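Long-range contact in tetraacyldisaccharide 4'-kinase (Aquifex aeolicus, PDB 4ITM), which probably transfers the gamma-phosphate of ATP to the 4'-position of a tetraacyldisaccharide 1-phosphate, forming lipid IVA in lipid A biosynthesis: residues A[153-158]-A[193-198]. Numbering follows the deposited sequence.
Sequences LLLKKK and FEFFTG
The backbones of K157 and F193 come nearest near the C-terminal part of strand 150-156, with 6.2 Å between K157 CA and F193 CA. Segment 193-198 has no regular secondary structure, and the contact between the segments is made by the F193 and F195 rings against L155, K157 and the backbone between them. F193 does most of the work. Its ring lies against the backbone from L155 to K157. K157 CB sits over the ring face, 3.8 Å from the F193 ring centroid and 23° off the normal, a CH-pi contact. The backbone N of K157 lies over a face of the ring towards its rim, 3.2 Å from F193 CE1. At the ring edge, close to its plane, L155 O is 3.4 Å from F193 CZ. F193 CG stands between its own backbone N and carbonyl carbon (chi1 79°), which brings the ring against the L155-K157 backbone. K157 runs past it in the opposite direction, its chain extended; K157 CG is 3.9 Å from F193 CB, and its ammonium leads off towards a weak, long ion pair with E191. With an alanine in place of F193, K157 CB is likely to lose its aromatic partner, and a gap would probably open beside the L155 carbonyl. Further along, L155 CD2 approaches the F195 ring obliquely, 3.7 Å from F195 CE2. L160 touches both L155 and F195, and L185 touches F193. K156 CB is directed away from 193-198; K156 NZ forms a salt bridge with D159 and hydrogen bonds to S49 OG and G48 O of the predicted ATP-binding loop. The loop between strands 182-186 and 201-212 thus packs against a parallel strand of a P-loop kinase fold, beside the nucleotide site.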
ATOM      1  N   LEU A 153      11.664   4.657   1.342  1.00  8.65           N
ATOM      2  CA  LEU A 153      10.809   5.106   2.445  1.00 14.88           C
ATOM      3  C   LEU A 153       9.834   6.173   1.951  1.00  9.23           C
ATOM      4  O   LEU A 153      10.255   7.162   1.349  1.00 10.51           O
ATOM      5  CB  LEU A 153      11.653   5.659   3.610  1.00  9.55           C
ATOM      6  CG  LEU A 153      10.877   6.264   4.794  1.00 13.67           C
ATOM      7  CD1 LEU A 153      10.062   5.188   5.487  1.00 10.83           C
ATOM      8  CD2 LEU A 153      11.814   6.972   5.806  1.00 11.28           C
ATOM      9  N   LEU A 154       8.538   5.964   2.198  1.00 14.09           N
ATOM     10  CA  LEU A 154       7.517   6.958   1.868  1.00  9.55           C
ATOM     11  C   LEU A 154       7.347   7.884   3.051  1.00 15.51           C
ATOM     12  O   LEU A 154       7.267   7.447   4.191  1.00 14.31           O
ATOM     13  CB  LEU A 154       6.164   6.308   1.579  1.00 15.57           C
ATOM     14  CG  LEU A 154       6.105   5.141   0.598  1.00 24.09           C
ATOM     15  CD1 LEU A 154       4.712   4.590   0.581  1.00 17.26           C
ATOM     16  CD2 LEU A 154       6.508   5.576  -0.784  1.00 23.52           C
ATOM     17  N   LEU A 155       7.231   9.165   2.765  1.00 16.09           N
ATOM     18  CA  LEU A 155       7.159  10.170   3.797  1.00 16.66           C
ATOM     19  C   LEU A 155       6.125  11.188   3.356  1.00 18.02           C
ATOM     20  O   LEU A 155       6.171  11.669   2.218  1.00 18.77           O
ATOM     21  CB  LEU A 155       8.530  10.838   3.922  1.00 15.43           C
ATOM     22  CG  LEU A 155       8.973  11.326   5.289  1.00 34.00           C
ATOM     23  CD1 LEU A 155       8.997  10.174   6.267  1.00 31.74           C
ATOM     24  CD2 LEU A 155      10.342  11.955   5.156  1.00 41.97           C
ATOM     25  N   LYS A 156       5.184  11.501   4.242  1.00 14.88           N
ATOM     26  CA  LYS A 156       4.243  12.590   3.990  1.00 18.96           C
ATOM     27  C   LYS A 156       4.544  13.714   4.971  1.00 20.57           C
ATOM     28  O   LYS A 156       5.103  13.465   6.042  1.00 17.25           O
ATOM     29  CB  LYS A 156       2.787  12.125   4.120  1.00 19.35           C
ATOM     30  CG  LYS A 156       2.407  11.537   5.474  1.00 22.94           C
ATOM     31  CD  LYS A 156       0.925  11.149   5.493  1.00 25.96           C
ATOM     32  CE  LYS A 156       0.503  10.521   6.816  1.00 23.00           C
ATOM     33  NZ  LYS A 156       1.279   9.285   7.116  1.00 15.22           N
ATOM     34  N   LYS A 157       4.202  14.943   4.594  1.00 19.09           N
ATOM     35  CA  LYS A 157       4.527  16.119   5.405  1.00 21.49           C
ATOM     36  C   LYS A 157       4.133  15.942   6.871  1.00 23.00           C
ATOM     37  O   LYS A 157       4.888  16.289   7.778  1.00 28.80           O
ATOM     38  CB  LYS A 157       3.855  17.369   4.831  1.00 20.51           C
ATOM     39  CG  LYS A 157       4.193  18.652   5.572  1.00 21.33           C
ATOM     40  CD  LYS A 157       3.201  19.762   5.221  1.00 32.45           C
ATOM     41  CE  LYS A 157       3.620  21.115   5.818  1.00 37.36           C
ATOM     42  NZ  LYS A 157       2.672  22.199   5.422  1.00 43.49           N
ATOM     43  N   LYS A 158       2.950  15.380   7.084  1.00 28.20           N
ATOM     44  CA  LYS A 158       2.405  15.120   8.416  1.00 28.55           C
ATOM     45  C   LYS A 158       3.321  14.266   9.315  1.00 24.39           C
ATOM     46  O   LYS A 158       3.374  14.463  10.538  1.00 22.37           O
ATOM     47  CB  LYS A 158       1.033  14.455   8.249  1.00 34.38           C
ATOM     48  CG  LYS A 158       0.307  14.115   9.527  1.00 40.12           C
ATOM     49  CD  LYS A 158      -1.032  13.476   9.205  1.00 46.55           C
ATOM     50  CE  LYS A 158      -1.689  12.902  10.451  1.00 52.69           C
ATOM     51  NZ  LYS A 158      -3.008  12.282  10.140  1.00 53.23           N
ATOM     52  N   PHE A 193       4.786  19.405  -0.279  1.00 24.85           N
ATOM     53  CA  PHE A 193       5.899  19.787   0.586  1.00 27.14           C
ATOM     54  C   PHE A 193       7.210  19.308  -0.010  1.00 28.25           C
ATOM     55  O   PHE A 193       7.226  18.389  -0.830  1.00 28.02           O
ATOM     56  CB  PHE A 193       5.723  19.213   2.000  1.00 24.50           C
ATOM     57  CG  PHE A 193       6.097  17.746   2.127  1.00 20.53           C
ATOM     58  CD1 PHE A 193       5.270  16.750   1.618  1.00 22.02           C
ATOM     59  CD2 PHE A 193       7.266  17.370   2.783  1.00 18.60           C
ATOM     60  CE1 PHE A 193       5.613  15.397   1.743  1.00 23.26           C
ATOM     61  CE2 PHE A 193       7.614  16.030   2.927  1.00 23.73           C
ATOM     62  CZ  PHE A 193       6.790  15.037   2.401  1.00 26.48           C
ATOM     63  N   GLU A 194       8.301  19.944   0.403  1.00 28.33           N
ATOM     64  CA  GLU A 194       9.644  19.549  -0.000  1.00 28.68           C
ATOM     65  C   GLU A 194      10.372  19.079   1.250  1.00 29.21           C
ATOM     66  O   GLU A 194       9.976  19.430   2.365  1.00 25.56           O
ATOM     67  CB  GLU A 194      10.401  20.738  -0.599  1.00 34.99           C
ATOM     68  CG  GLU A 194       9.563  21.652  -1.472  1.00 38.28           C
ATOM     69  CD  GLU A 194       9.694  21.346  -2.952  1.00 45.08           C
ATOM     70  OE1 GLU A 194      10.460  20.428  -3.310  1.00 46.30           O
ATOM     71  OE2 GLU A 194       9.032  22.031  -3.761  1.00 51.01           O
ATOM     72  N   PHE A 195      11.428  18.291   1.060  1.00 22.75           N
ATOM     73  CA  PHE A 195      12.227  17.774   2.166  1.00 25.40           C
ATOM     74  C   PHE A 195      13.601  17.369   1.656  1.00 27.05           C
ATOM     75  O   PHE A 195      13.725  16.414   0.895  1.00 27.42           O
ATOM     76  CB  PHE A 195      11.535  16.564   2.799  1.00 23.93           C
ATOM     77  CG  PHE A 195      12.180  16.088   4.068  1.00 27.79           C
ATOM     78  CD1 PHE A 195      12.430  16.968   5.106  1.00 35.20           C
ATOM     79  CD2 PHE A 195      12.524  14.759   4.233  1.00 27.56           C
ATOM     80  CE1 PHE A 195      13.018  16.529   6.281  1.00 30.44           C
ATOM     81  CE2 PHE A 195      13.112  14.321   5.404  1.00 24.89           C
ATOM     82  CZ  PHE A 195      13.359  15.207   6.426  1.00 24.93           C
ATOM     83  N   PHE A 196      14.635  18.093   2.074  1.00 27.33           N
ATOM     84  CA  PHE A 196      15.991  17.793   1.621  1.00 26.52           C
ATOM     85  C   PHE A 196      16.785  17.013   2.653  1.00 30.31           C
ATOM     86  O   PHE A 196      16.910  17.442   3.796  1.00 30.38           O
ATOM     87  CB  PHE A 196      16.754  19.074   1.281  1.00 31.25           C
ATOM     88  CG  PHE A 196      18.150  18.822   0.797  1.00 41.92           C
ATOM     89  CD1 PHE A 196      18.374  18.373  -0.494  1.00 41.87           C
ATOM     90  CD2 PHE A 196      19.236  19.009   1.636  1.00 45.42           C
ATOM     91  CE1 PHE A 196      19.655  18.126  -0.946  1.00 45.47           C
ATOM     92  CE2 PHE A 196      20.524  18.767   1.189  1.00 47.70           C
ATOM     93  CZ  PHE A 196      20.733  18.326  -0.103  1.00 47.31           C
ATOM     94  N   THR A 197      17.338  15.876   2.244  1.00 31.42           N
ATOM     95  CA  THR A 197      18.199  15.097   3.129  1.00 31.57           C
ATOM     96  C   THR A 197      19.542  14.775   2.495  1.00 30.72           C
ATOM     97  O   THR A 197      20.431  14.266   3.164  1.00 30.75           O
ATOM     98  CB  THR A 197      17.572  13.753   3.494  1.00 29.70           C
ATOM     99  OG1 THR A 197      17.249  13.047   2.291  1.00 25.11           O
ATOM    100  CG2 THR A 197      16.327  13.955   4.324  1.00 30.68           C
ATOM    101  N   GLY A 198      19.677  15.043   1.202  1.00 33.54           N
ATOM    102  CA  GLY A 198      20.845  14.599   0.469  1.00 29.54           C
ATOM    103  C   GLY A 198      20.593  13.255  -0.187  1.00 29.10           C
ATOM    104  O   GLY A 198      21.250  12.898  -1.160  1.00 33.31           O
TER